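N-ACETYLMURAMOYL-L-ALANINE AMIDASE CwlV (Paenibacillus polymyxa, PDB 1JWQ) probably cleaves the amide bond between N-acetylmuramoyl groups and L-alanine in bacterial cell-wall peptidoglycan, using this zinc-dependent catalytic domain. Local coordinates at residues H80-G85 and G91-Y96; T116-R121 and A149-T154; A34-S39 and F156-Q161. All coordinates share one frame; numbering follows the deposited sequence.

Interaction 1 (H80-G85 and G91-Y96); sequences HANSSG and GTETYY. With ZN (zinc ion), chain B.
Asn-82 and Glu-93 meet through the ends of their side chains, which cross at about a right angle, with the amide and carboxylate planes turned 87° apart. Glu-93 OE1 accepts from Tyr-95, two residues on in the same strand: Tyr-95 OH donates over 2.5 Å, coming from above the carboxylate plane. Glu-93 OE2 takes a salt bridge from Arg-121 NE and a hydrogen bond from Tyr-145 OH, so the buried carboxylate is held at both oxygens. The two strands are not neighbours in the sheet; strand 138-145 runs between 75-82 and 92-96, and the contact reaches across it. Two residues before Asn-82, on the same strand, lies the zinc site of this catalytic domain. His-80 ND1 binds the zinc ion at 2.2 Å, His-10 and Glu-26 complete the protein ligands, and waters 1 and 2 sit on the metal at 2.0 Å and 2.2 Å from it. CG of His-80 stands beside its backbone N (chi1 -70°), which carries the imidazole to the metal. Backbone groups add a second shell: water 1 donates to Ala-81 O at 2.9 Å, and Ala-81 N binds Glu-26 OE1. The zinc would polarise water 1, and the bond to Ala-81 O probably helps to orient it, consistent with a hydrolytic metal site.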
ATOM      1  N   HIS A  80       1.052   1.834   3.190  1.00  9.46           N
ATOM      2  CA  HIS A  80       1.505   2.451   4.426  1.00  9.42           C
ATOM      3  C   HIS A  80       2.994   2.229   4.666  1.00  9.94           C
ATOM      4  O   HIS A  80       3.653   1.481   3.946  1.00 10.36           O
ATOM      5  CB  HIS A  80       0.736   1.849   5.607  1.00  8.41           C
ATOM      6  CG  HIS A  80      -0.704   2.251   5.665  1.00  9.48           C
ATOM      7  ND1 HIS A  80      -1.176   3.191   6.553  1.00  9.43           N
ATOM      8  CD2 HIS A  80      -1.776   1.836   4.949  1.00  6.20           C
ATOM      9  CE1 HIS A  80      -2.477   3.339   6.387  1.00 10.07           C
ATOM     10  NE2 HIS A  80      -2.867   2.528   5.419  1.00  8.83           N
ATOM     11  N   ALA A  81       3.508   2.904   5.690  1.00 11.35           N
ATOM     12  CA  ALA A  81       4.897   2.775   6.117  1.00 12.15           C
ATOM     13  C   ALA A  81       4.742   2.524   7.614  1.00 14.48           C
ATOM     14  O   ALA A  81       3.879   3.124   8.263  1.00 14.00           O
ATOM     15  CB  ALA A  81       5.673   4.058   5.860  1.00 14.91           C
ATOM     16  N   ASN A  82       5.576   1.641   8.150  1.00 13.72           N
ATOM     17  CA  ASN A  82       5.504   1.232   9.549  1.00 13.16           C
ATOM     18  C   ASN A  82       6.341   2.054  10.530  1.00 13.21           C
ATOM     19  O   ASN A  82       7.170   2.875  10.139  1.00 11.67           O
ATOM     20  CB  ASN A  82       5.921  -0.240   9.632  1.00 14.00           C
ATOM     21  CG  ASN A  82       5.039  -1.056  10.554  1.00 15.26           C
ATOM     22  OD1 ASN A  82       4.937  -2.275  10.401  1.00 20.35           O
ATOM     23  ND2 ASN A  82       4.410  -0.401  11.517  1.00 15.62           N
ATOM     24  N   SER A  83       6.110   1.816  11.816  1.00 13.66           N
ATOM     25  CA  SER A  83       6.848   2.501  12.865  1.00 14.29           C
ATOM     26  C   SER A  83       6.857   1.623  14.101  1.00 15.01           C
ATOM     27  O   SER A  83       5.871   0.943  14.399  1.00 15.28           O
ATOM     28  CB  SER A  83       6.208   3.847  13.195  1.00 15.65           C
ATOM     29  OG  SER A  83       7.062   4.605  14.033  1.00 19.07           O
ATOM     30  N   SER A  84       7.978   1.640  14.813  1.00 13.96           N
ATOM     31  CA  SER A  84       8.145   0.842  16.019  1.00 14.19           C
ATOM     32  C   SER A  84       8.825   1.655  17.114  1.00 13.89           C
ATOM     33  O   SER A  84       9.536   2.612  16.825  1.00 14.94           O
ATOM     34  CB  SER A  84       8.996  -0.388  15.709  1.00 14.68           C
ATOM     35  OG  SER A  84       9.391  -1.055  16.899  1.00 16.08           O
ATOM     36  N   GLY A  85       8.602   1.261  18.363  1.00 14.81           N
ATOM     37  CA  GLY A  85       9.222   1.947  19.483  1.00 15.03           C
ATOM     38  C   GLY A  85      10.726   1.742  19.473  1.00 17.00           C
ATOM     39  O   GLY A  85      11.465   2.482  20.124  1.00 19.15           O
ATOM     40  N   GLY A  91      11.652  -4.147   8.003  1.00 11.71           N
ATOM     41  CA  GLY A  91      11.043  -5.163   7.174  1.00 10.75           C
ATOM     42  C   GLY A  91       9.742  -4.775   6.513  1.00 11.36           C
ATOM     43  O   GLY A  91       9.121  -3.765   6.840  1.00 11.05           O
ATOM     44  N   THR A  92       9.339  -5.622   5.576  1.00 11.59           N
ATOM     45  CA  THR A  92       8.127  -5.445   4.792  1.00 10.63           C
ATOM     46  C   THR A  92       7.054  -6.441   5.232  1.00 11.11           C
ATOM     47  O   THR A  92       7.331  -7.634   5.396  1.00 11.21           O
ATOM     48  CB  THR A  92       8.437  -5.669   3.303  1.00 11.60           C
ATOM     49  OG1 THR A  92       9.432  -4.726   2.886  1.00 10.43           O
ATOM     50  CG2 THR A  92       7.191  -5.509   2.468  1.00 10.51           C
ATOM     51  N   GLU A  93       5.828  -5.946   5.404  1.00 11.57           N
ATOM     52  CA  GLU A  93       4.707  -6.779   5.824  1.00 12.10           C
ATOM     53  C   GLU A  93       3.472  -6.536   4.947  1.00 10.60           C
ATOM     54  O   GLU A  93       3.232  -5.407   4.489  1.00 11.35           O
ATOM     55  CB  GLU A  93       4.351  -6.479   7.287  1.00 16.08           C
ATOM     56  CG  GLU A  93       5.553  -6.099   8.153  1.00 22.44           C
ATOM     57  CD  GLU A  93       5.166  -5.619   9.547  1.00 26.33           C
ATOM     58  OE1 GLU A  93       4.046  -5.081   9.719  1.00 25.42           O
ATOM     59  OE2 GLU A  93       5.990  -5.760  10.484  1.00 28.89           O
ATOM     60  N   THR A  94       2.697  -7.600   4.735  1.00 10.58           N
ATOM     61  CA  THR A  94       1.475  -7.543   3.941  1.00  9.65           C
ATOM     62  C   THR A  94       0.373  -8.056   4.848  1.00  9.93           C
ATOM     63  O   THR A  94       0.508  -9.129   5.421  1.00 11.80           O
ATOM     64  CB  THR A  94       1.550  -8.446   2.715  1.00 10.33           C
ATOM     65  OG1 THR A  94       2.567  -7.960   1.828  1.00 11.25           O
ATOM     66  CG2 THR A  94       0.198  -8.450   1.997  1.00 12.73           C
ATOM     67  N   TYR A  95      -0.694  -7.278   4.995  1.00 10.67           N
ATOM     68  CA  TYR A  95      -1.813  -7.650   5.856  1.00 10.33           C
ATOM     69  C   TYR A  95      -3.118  -7.926   5.121  1.00 10.84           C
ATOM     70  O   TYR A  95      -3.419  -7.304   4.103  1.00 11.52           O
ATOM     71  CB  TYR A  95      -2.101  -6.539   6.862  1.00 11.00           C
ATOM     72  CG  TYR A  95      -1.031  -6.329   7.892  1.00 12.37           C
ATOM     73  CD1 TYR A  95       0.031  -5.455   7.663  1.00 12.37           C
ATOM     74  CD2 TYR A  95      -1.088  -6.998   9.110  1.00 13.03           C
ATOM     75  CE1 TYR A  95       1.009  -5.250   8.632  1.00 12.93           C
ATOM     76  CE2 TYR A  95      -0.123  -6.802  10.082  1.00 12.29           C
ATOM     77  CZ  TYR A  95       0.920  -5.929   9.841  1.00 12.73           C
ATOM     78  OH  TYR A  95       1.862  -5.719  10.819  1.00 14.51           O
ATOM     79  N   TYR A  96      -3.899  -8.852   5.669  1.00  9.90           N
ATOM     80  CA  TYR A  96      -5.215  -9.193   5.141  1.00 10.38           C
ATOM     81  C   TYR A  96      -6.061  -9.296   6.411  1.00  9.78           C
ATOM     82  O   TYR A  96      -5.508  -9.432   7.507  1.00 10.50           O
ATOM     83  CB  TYR A  96      -5.206 -10.553   4.432  1.00 10.11           C
ATOM     84  CG  TYR A  96      -5.122 -11.720   5.389  1.00 11.44           C
ATOM     85  CD1 TYR A  96      -3.898 -12.130   5.917  1.00 12.70           C
ATOM     86  CD2 TYR A  96      -6.278 -12.365   5.833  1.00 13.50           C
ATOM     87  CE1 TYR A  96      -3.830 -13.151   6.867  1.00 12.92           C
ATOM     88  CE2 TYR A  96      -6.221 -13.380   6.779  1.00 14.55           C
ATOM     89  CZ  TYR A  96      -4.993 -13.765   7.292  1.00 16.05           C
ATOM     90  OH  TYR A  96      -4.937 -14.757   8.238  1.00 18.93           O
TER
HETATM   91 ZN    ZN B1001      -0.070   4.019   8.233  1.00 16.91          ZN
HETATM   92  O   HOH W   1       1.109   2.616   9.088  1.00 13.11           O
HETATM   93  O   HOH W   2      -1.547   3.163   9.706  1.00 15.64           O

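Interaction 2 (T116-R121 and A149-T154); sequences TGLTDR and AKEEAT
Leu-118 turns its CG beside the backbone N (chi1 -53°), while Glu-151 swings its CG opposite its own N (chi1 -159°) and bends at the next bond; these turns send the two side chains toward each other from opposite directions. The isobutyl end of Leu-118 lies against the flat carboxylate: CD1 sits over one face, 3.7 Å from Glu-151 CD, and CD2 reaches Glu-151 OE2, also at 3.7 Å. Farther along the helix, Thr-154 CG2 approaches Leu-118 CD2 at 4.4 Å and widens the apolar side of the contact, which Phe-160 of helix 158-176 extends. The polar side is bridged by water 3, which accepts from Thr-119 N at 2.9 Å and donates to Glu-151 OE2 at 2.7 Å. The contact thus joins helix 149-155 to the turn between helix 102-116 and strand 120-125, the outermost strand at one side of the mixed sheet in this open alpha-beta-alpha domain. An ST turn shapes that link: Leu-118 N donates to Thr-116 OG1 over 3.1 Å, nearly straight at 166°, and Gly-117, with positive phi, takes the chain out of the helix. From there, Thr-119 and Arg-121 pair by backbone bonds with Thr-92 of the adjacent strand. Glu-151 is buried, and its other oxygen, OE1, is held by two backbone donors, Tyr-145 N and Gly-91 N. Those bonds and the water occupy both carboxylate oxygens and would keep the group from turning, which leaves its face presented to the leucine methyl.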
ATOM      1  N   THR A 116      10.963  -4.778  -2.424  1.00 14.86           N
ATOM      2  CA  THR A 116      11.488  -3.866  -1.412  1.00 15.62           C
ATOM      3  C   THR A 116      12.923  -4.247  -1.063  1.00 17.31           C
ATOM      4  O   THR A 116      13.738  -3.390  -0.717  1.00 17.43           O
ATOM      5  CB  THR A 116      10.659  -3.885  -0.108  1.00 13.69           C
ATOM      6  OG1 THR A 116      10.886  -5.113   0.594  1.00 15.10           O
ATOM      7  CG2 THR A 116       9.172  -3.740  -0.416  1.00 12.24           C
ATOM      8  N   GLY A 117      13.223  -5.539  -1.160  1.00 19.05           N
ATOM      9  CA  GLY A 117      14.558  -6.011  -0.841  1.00 19.20           C
ATOM     10  C   GLY A 117      14.835  -5.909   0.646  1.00 18.82           C
ATOM     11  O   GLY A 117      15.963  -6.115   1.090  1.00 20.75           O
ATOM     12  N   LEU A 118      13.804  -5.584   1.419  1.00 16.16           N
ATOM     13  CA  LEU A 118      13.943  -5.459   2.864  1.00 14.63           C
ATOM     14  C   LEU A 118      13.610  -6.800   3.508  1.00 15.02           C
ATOM     15  O   LEU A 118      13.195  -7.737   2.824  1.00 14.10           O
ATOM     16  CB  LEU A 118      13.002  -4.376   3.389  1.00 14.51           C
ATOM     17  CG  LEU A 118      13.118  -3.011   2.700  1.00 13.63           C
ATOM     18  CD1 LEU A 118      12.045  -2.076   3.246  1.00 13.95           C
ATOM     19  CD2 LEU A 118      14.509  -2.426   2.928  1.00 13.36           C
ATOM     20  N   THR A 119      13.791  -6.897   4.819  1.00 15.74           N
ATOM     21  CA  THR A 119      13.504  -8.150   5.497  1.00 15.84           C
ATOM     22  C   THR A 119      12.047  -8.538   5.293  1.00 17.27           C
ATOM     23  O   THR A 119      11.137  -7.751   5.556  1.00 15.65           O
ATOM     24  CB  THR A 119      13.800  -8.059   6.999  1.00 17.59           C
ATOM     25  OG1 THR A 119      15.191  -7.773   7.188  1.00 16.59           O
ATOM     26  CG2 THR A 119      13.457  -9.377   7.687  1.00 17.98           C
ATOM     27  N   ASP A 120      11.842  -9.758   4.812  1.00 16.48           N
ATOM     28  CA  ASP A 120      10.506 -10.273   4.553  1.00 15.64           C
ATOM     29  C   ASP A 120       9.819 -10.680   5.847  1.00 16.67           C
ATOM     30  O   ASP A 120      10.101 -11.743   6.402  1.00 15.46           O
ATOM     31  CB  ASP A 120      10.594 -11.472   3.612  1.00 17.04           C
ATOM     32  CG  ASP A 120       9.242 -12.061   3.286  1.00 16.26           C
ATOM     33  OD1 ASP A 120       9.199 -13.043   2.522  1.00 18.03           O
ATOM     34  OD2 ASP A 120       8.223 -11.546   3.790  1.00 15.72           O
ATOM     35  N   ARG A 121       8.910  -9.837   6.323  1.00 14.56           N
ATOM     36  CA  ARG A 121       8.191 -10.129   7.553  1.00 15.26           C
ATOM     37  C   ARG A 121       6.908 -10.917   7.282  1.00 16.02           C
ATOM     38  O   ARG A 121       6.110 -11.158   8.188  1.00 14.41           O
ATOM     39  CB  ARG A 121       7.884  -8.832   8.302  1.00 17.33           C
ATOM     40  CG  ARG A 121       9.126  -8.039   8.714  1.00 18.80           C
ATOM     41  CD  ARG A 121       8.714  -6.756   9.418  1.00 23.28           C
ATOM     42  NE  ARG A 121       7.954  -7.060  10.624  1.00 23.88           N
ATOM     43  CZ  ARG A 121       8.459  -7.048  11.852  1.00 26.71           C
ATOM     44  NH1 ARG A 121       9.736  -6.733  12.043  1.00 27.17           N
ATOM     45  NH2 ARG A 121       7.694  -7.381  12.883  1.00 26.33           N
ATOM     46  N   ALA A 149      16.593   4.384  10.888  1.00 17.82           N
ATOM     47  CA  ALA A 149      17.321   5.375  10.102  1.00 17.89           C
ATOM     48  C   ALA A 149      17.621   4.966   8.664  1.00 15.79           C
ATOM     49  O   ALA A 149      17.301   5.697   7.725  1.00 16.86           O
ATOM     50  CB  ALA A 149      18.618   5.752  10.811  1.00 17.34           C
ATOM     51  N   LYS A 150      18.243   3.805   8.488  1.00 16.48           N
ATOM     52  CA  LYS A 150      18.585   3.338   7.147  1.00 18.22           C
ATOM     53  C   LYS A 150      17.348   3.045   6.305  1.00 17.72           C
ATOM     54  O   LYS A 150      17.272   3.434   5.139  1.00 17.57           O
ATOM     55  CB  LYS A 150      19.465   2.082   7.227  1.00 19.25           C
ATOM     56  CG  LYS A 150      20.970   2.358   7.354  1.00 24.44           C
ATOM     57  CD  LYS A 150      21.751   1.060   7.558  1.00 26.69           C
ATOM     58  CE  LYS A 150      23.238   1.209   7.243  1.00 29.33           C
ATOM     59  NZ  LYS A 150      23.507   1.556   5.817  1.00 31.96           N
ATOM     60  N   GLU A 151      16.375   2.364   6.902  1.00 15.74           N
ATOM     61  CA  GLU A 151      15.162   2.015   6.182  1.00 14.69           C
ATOM     62  C   GLU A 151      14.341   3.240   5.786  1.00 14.45           C
ATOM     63  O   GLU A 151      13.768   3.281   4.696  1.00 13.70           O
ATOM     64  CB  GLU A 151      14.317   1.044   7.006  1.00 13.35           C
ATOM     65  CG  GLU A 151      13.345   0.251   6.159  1.00 13.53           C
ATOM     66  CD  GLU A 151      13.111  -1.143   6.701  1.00 15.03           C
ATOM     67  OE1 GLU A 151      12.009  -1.404   7.225  1.00 15.14           O
ATOM     68  OE2 GLU A 151      14.034  -1.983   6.597  1.00 15.18           O
ATOM     69  N   GLU A 152      14.279   4.239   6.661  1.00 12.88           N
ATOM     70  CA  GLU A 152      13.540   5.456   6.337  1.00 15.24           C
ATOM     71  C   GLU A 152      14.150   6.095   5.089  1.00 16.39           C
ATOM     72  O   GLU A 152      13.436   6.494   4.171  1.00 15.50           O
ATOM     73  CB  GLU A 152      13.600   6.469   7.485  1.00 14.78           C
ATOM     74  CG  GLU A 152      12.877   7.771   7.162  1.00 17.48           C
ATOM     75  CD  GLU A 152      13.187   8.890   8.132  1.00 19.09           C
ATOM     76  OE1 GLU A 152      12.554   9.958   8.012  1.00 20.41           O
ATOM     77  OE2 GLU A 152      14.064   8.712   9.004  1.00 18.40           O
ATOM     78  N   ALA A 153      15.476   6.201   5.068  1.00 16.55           N
ATOM     79  CA  ALA A 153      16.169   6.788   3.924  1.00 17.28           C
ATOM     80  C   ALA A 153      15.834   6.000   2.662  1.00 16.01           C
ATOM     81  O   ALA A 153      15.565   6.574   1.604  1.00 16.88           O
ATOM     82  CB  ALA A 153      17.679   6.775   4.161  1.00 16.48           C
ATOM     83  N   THR A 154      15.844   4.679   2.784  1.00 16.01           N
ATOM     84  CA  THR A 154      15.540   3.803   1.664  1.00 16.16           C
ATOM     85  C   THR A 154      14.118   4.007   1.149  1.00 15.63           C
ATOM     86  O   THR A 154      13.900   4.093  -0.057  1.00 15.20           O
ATOM     87  CB  THR A 154      15.723   2.327   2.062  1.00 17.99           C
ATOM     88  OG1 THR A 154      17.104   2.083   2.357  1.00 20.21           O
ATOM     89  CG2 THR A 154      15.279   1.407   0.938  1.00 19.26           C
TER
HETATM   90  O   HOH W   3      14.684  -4.619   6.332  1.00 14.57           O

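Interaction 3 (A34-S39 and F156-Q161); sequences ALKVES and FDEDFQ
The carboxylate of Glu-158 and the amide of Gln-161 both receive Lys-36 at their oxygen edges, not on a face. Lys-36 NZ meets Glu-158 OE1 at 2.9 Å on the syn side, 26° out of the carboxylate plane, in a hydrogen-bonded salt bridge. The neighbouring methylene, Lys-36 CE, lies in front of both groups, 3.3 Å from Glu-158 OE2 and 3.3 Å from Gln-161 OE1, and close to the plane of the amide. Those two acceptors face each other at only 2.9 Å, Glu-158 OE2 to Gln-161 OE1, and the nearby ammonium group, bonded to the same carboxylate, probably eases their repulsion. The far end of the amide is tied down, because Gln-161 NE2 donates to Leu-155 O, which fixes how the amide is turned. Lys-36 runs out extended and bends only at its last bond (chi4 -64°), bringing NZ round to the carboxylate; a second acceptor, Asn-162 OD1, shares it. The contact joins two helices of the alpha-beta-alpha domain, 26-42 and 158-176, which also pack through Val-37 against Ala-165 and Ile-168. Were a methionine to replace Lys-36, Glu-158 would probably be left without its cationic mate while still confronting Gln-161 OE1, and would be likely to turn aside. The start of the second helix is capped by Asp-157 at the N-cap position: its OD1 uses the anti lone pair to accept from Phe-160 N at 3.0 Å, with Asp-159 N adding a weak bond. Along the lysine chain, Gln-161 CB touches Lys-36 CD at 3.8 Å.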
ATOM      1  N   ALA A  34       1.417   5.528  -4.092  1.00 10.86           N
ATOM      2  CA  ALA A  34       0.125   5.372  -4.749  1.00 11.34           C
ATOM      3  C   ALA A  34       0.146   5.979  -6.147  1.00 11.71           C
ATOM      4  O   ALA A  34      -0.357   5.385  -7.103  1.00 11.95           O
ATOM      5  CB  ALA A  34      -0.975   6.018  -3.909  1.00 11.87           C
ATOM      6  N   LEU A  35       0.735   7.162  -6.272  1.00 12.00           N
ATOM      7  CA  LEU A  35       0.804   7.832  -7.567  1.00 12.88           C
ATOM      8  C   LEU A  35       1.665   7.047  -8.556  1.00 13.39           C
ATOM      9  O   LEU A  35       1.347   6.975  -9.741  1.00 13.83           O
ATOM     10  CB  LEU A  35       1.358   9.250  -7.401  1.00 14.48           C
ATOM     11  CG  LEU A  35       0.473  10.202  -6.590  1.00 15.53           C
ATOM     12  CD1 LEU A  35       1.141  11.557  -6.491  1.00 17.97           C
ATOM     13  CD2 LEU A  35      -0.899  10.326  -7.247  1.00 17.70           C
ATOM     14  N   LYS A  36       2.755   6.464  -8.070  1.00 13.06           N
ATOM     15  CA  LYS A  36       3.630   5.682  -8.937  1.00 13.07           C
ATOM     16  C   LYS A  36       2.934   4.404  -9.395  1.00 13.16           C
ATOM     17  O   LYS A  36       3.037   4.016 -10.560  1.00 12.50           O
ATOM     18  CB  LYS A  36       4.940   5.344  -8.219  1.00 13.45           C
ATOM     19  CG  LYS A  36       5.906   6.513  -8.118  1.00 15.14           C
ATOM     20  CD  LYS A  36       7.129   6.159  -7.289  1.00 19.40           C
ATOM     21  CE  LYS A  36       8.081   7.350  -7.146  1.00 18.38           C
ATOM     22  NZ  LYS A  36       8.639   7.764  -8.462  1.00 21.63           N
ATOM     23  N   VAL A  37       2.221   3.749  -8.484  1.00 12.85           N
ATOM     24  CA  VAL A  37       1.517   2.526  -8.843  1.00 12.10           C
ATOM     25  C   VAL A  37       0.439   2.875  -9.864  1.00 14.10           C
ATOM     26  O   VAL A  37       0.221   2.140 -10.827  1.00 13.73           O
ATOM     27  CB  VAL A  37       0.885   1.858  -7.594  1.00 13.22           C
ATOM     28  CG1 VAL A  37      -0.001   0.684  -8.008  1.00 11.92           C
ATOM     29  CG2 VAL A  37       1.985   1.370  -6.667  1.00 10.41           C
ATOM     30  N   GLU A  38      -0.209   4.018  -9.668  1.00 13.78           N
ATOM     31  CA  GLU A  38      -1.250   4.457 -10.585  1.00 14.94           C
ATOM     32  C   GLU A  38      -0.687   4.648 -11.990  1.00 15.01           C
ATOM     33  O   GLU A  38      -1.264   4.175 -12.969  1.00 14.73           O
ATOM     34  CB  GLU A  38      -1.867   5.769 -10.107  1.00 14.81           C
ATOM     35  CG  GLU A  38      -3.095   6.178 -10.905  1.00 17.32           C
ATOM     36  CD  GLU A  38      -3.560   7.581 -10.592  1.00 16.96           C
ATOM     37  OE1 GLU A  38      -4.739   7.886 -10.859  1.00 20.92           O
ATOM     38  OE2 GLU A  38      -2.747   8.381 -10.089  1.00 16.74           O
ATOM     39  N   SER A  39       0.439   5.349 -12.085  1.00 16.03           N
ATOM     40  CA  SER A  39       1.068   5.602 -13.380  1.00 17.00           C
ATOM     41  C   SER A  39       1.380   4.309 -14.123  1.00 16.07           C
ATOM     42  O   SER A  39       1.182   4.215 -15.337  1.00 16.52           O
ATOM     43  CB  SER A  39       2.359   6.403 -13.197  1.00 19.19           C
ATOM     44  OG  SER A  39       2.100   7.636 -12.549  1.00 26.44           O
ATOM     45  N   PHE A 156      12.387   6.585   1.183  1.00 16.29           N
ATOM     46  CA  PHE A 156      12.261   7.856   0.486  1.00 17.07           C
ATOM     47  C   PHE A 156      13.242   7.993  -0.665  1.00 17.65           C
ATOM     48  O   PHE A 156      13.467   9.090  -1.175  1.00 18.95           O
ATOM     49  CB  PHE A 156      12.390   9.029   1.457  1.00 17.24           C
ATOM     50  CG  PHE A 156      11.134   9.295   2.233  1.00 17.44           C
ATOM     51  CD1 PHE A 156      10.821   8.542   3.357  1.00 17.30           C
ATOM     52  CD2 PHE A 156      10.226  10.250   1.795  1.00 19.40           C
ATOM     53  CE1 PHE A 156       9.616   8.734   4.034  1.00 16.53           C
ATOM     54  CE2 PHE A 156       9.018  10.451   2.462  1.00 19.19           C
ATOM     55  CZ  PHE A 156       8.714   9.691   3.582  1.00 18.80           C
ATOM     56  N   ASP A 157      13.814   6.868  -1.075  1.00 19.19           N
ATOM     57  CA  ASP A 157      14.738   6.844  -2.201  1.00 20.57           C
ATOM     58  C   ASP A 157      13.894   6.613  -3.453  1.00 20.31           C
ATOM     59  O   ASP A 157      13.099   5.675  -3.511  1.00 17.62           O
ATOM     60  CB  ASP A 157      15.761   5.716  -2.034  1.00 22.11           C
ATOM     61  CG  ASP A 157      16.683   5.579  -3.236  1.00 25.52           C
ATOM     62  OD1 ASP A 157      16.276   4.957  -4.243  1.00 24.43           O
ATOM     63  OD2 ASP A 157      17.814   6.102  -3.177  1.00 26.99           O
ATOM     64  N   GLU A 158      14.065   7.476  -4.449  1.00 20.42           N
ATOM     65  CA  GLU A 158      13.300   7.372  -5.686  1.00 23.52           C
ATOM     66  C   GLU A 158      13.368   6.033  -6.395  1.00 21.94           C
ATOM     67  O   GLU A 158      12.341   5.511  -6.828  1.00 20.81           O
ATOM     68  CB  GLU A 158      13.712   8.485  -6.654  1.00 27.87           C
ATOM     69  CG  GLU A 158      12.833   9.708  -6.531  1.00 34.92           C
ATOM     70  CD  GLU A 158      11.370   9.370  -6.744  1.00 37.89           C
ATOM     71  OE1 GLU A 158      10.847   9.612  -7.855  1.00 38.94           O
ATOM     72  OE2 GLU A 158      10.747   8.846  -5.796  1.00 42.48           O
ATOM     73  N   ASP A 159      14.565   5.472  -6.521  1.00 21.12           N
ATOM     74  CA  ASP A 159      14.712   4.194  -7.203  1.00 21.89           C
ATOM     75  C   ASP A 159      13.984   3.089  -6.448  1.00 19.56           C
ATOM     76  O   ASP A 159      13.344   2.232  -7.053  1.00 19.24           O
ATOM     77  CB  ASP A 159      16.192   3.842  -7.373  1.00 24.46           C
ATOM     78  CG  ASP A 159      16.938   4.875  -8.195  1.00 28.87           C
ATOM     79  OD1 ASP A 159      16.367   5.361  -9.196  1.00 28.99           O
ATOM     80  OD2 ASP A 159      18.095   5.196  -7.849  1.00 32.77           O
ATOM     81  N   PHE A 160      14.085   3.119  -5.124  1.00 19.27           N
ATOM     82  CA  PHE A 160      13.417   2.136  -4.277  1.00 16.75           C
ATOM     83  C   PHE A 160      11.918   2.191  -4.548  1.00 14.92           C
ATOM     84  O   PHE A 160      11.287   1.168  -4.812  1.00 15.25           O
ATOM     85  CB  PHE A 160      13.673   2.450  -2.798  1.00 16.66           C
ATOM     86  CG  PHE A 160      12.828   1.643  -1.846  1.00 14.73           C
ATOM     87  CD1 PHE A 160      13.202   0.355  -1.477  1.00 14.27           C
ATOM     88  CD2 PHE A 160      11.645   2.170  -1.331  1.00 14.22           C
ATOM     89  CE1 PHE A 160      12.409  -0.397  -0.609  1.00 11.80           C
ATOM     90  CE2 PHE A 160      10.846   1.424  -0.463  1.00 12.38           C
ATOM     91  CZ  PHE A 160      11.232   0.139  -0.103  1.00 14.35           C
ATOM     92  N   GLN A 161      11.358   3.394  -4.486  1.00 13.80           N
ATOM     93  CA  GLN A 161       9.928   3.582  -4.713  1.00 15.40           C
ATOM     94  C   GLN A 161       9.484   3.062  -6.073  1.00 15.11           C
ATOM     95  O   GLN A 161       8.470   2.378  -6.181  1.00 13.34           O
ATOM     96  CB  GLN A 161       9.556   5.061  -4.581  1.00 14.33           C
ATOM     97  CG  GLN A 161       9.926   5.661  -3.235  1.00 13.84           C
ATOM     98  CD  GLN A 161       9.334   7.039  -3.013  1.00 13.85           C
ATOM     99  OE1 GLN A 161       8.862   7.685  -3.948  1.00 13.54           O
ATOM    100  NE2 GLN A 161       9.373   7.504  -1.768  1.00 13.23           N
TER

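Interactions 1 and 2 follow one another along the chain, and both fall between the two segments of interaction 3, which pairs helix 26-42 with helix 158-176 near the C-terminus. The centres of interactions 1 and 2 lie about 10 Å apart. Between the centres of interactions 2 and 3 the distance is about 15 Å, and between those of interactions 1 and 3 about 17 Å. Interactions 1 and 2 share neighbouring strands 92-96 and 120-125 and touch directly, for instance where Thr-116 meets Thr-92. Phe-160 passes from interaction 3 to Thr-116, Leu-118 and Thr-154 of interaction 2, whereas 1 and 3 do not touch. The zinc-bearing strand end is thereby linked through the sheet edge and short helix 149-155 to the helical layer.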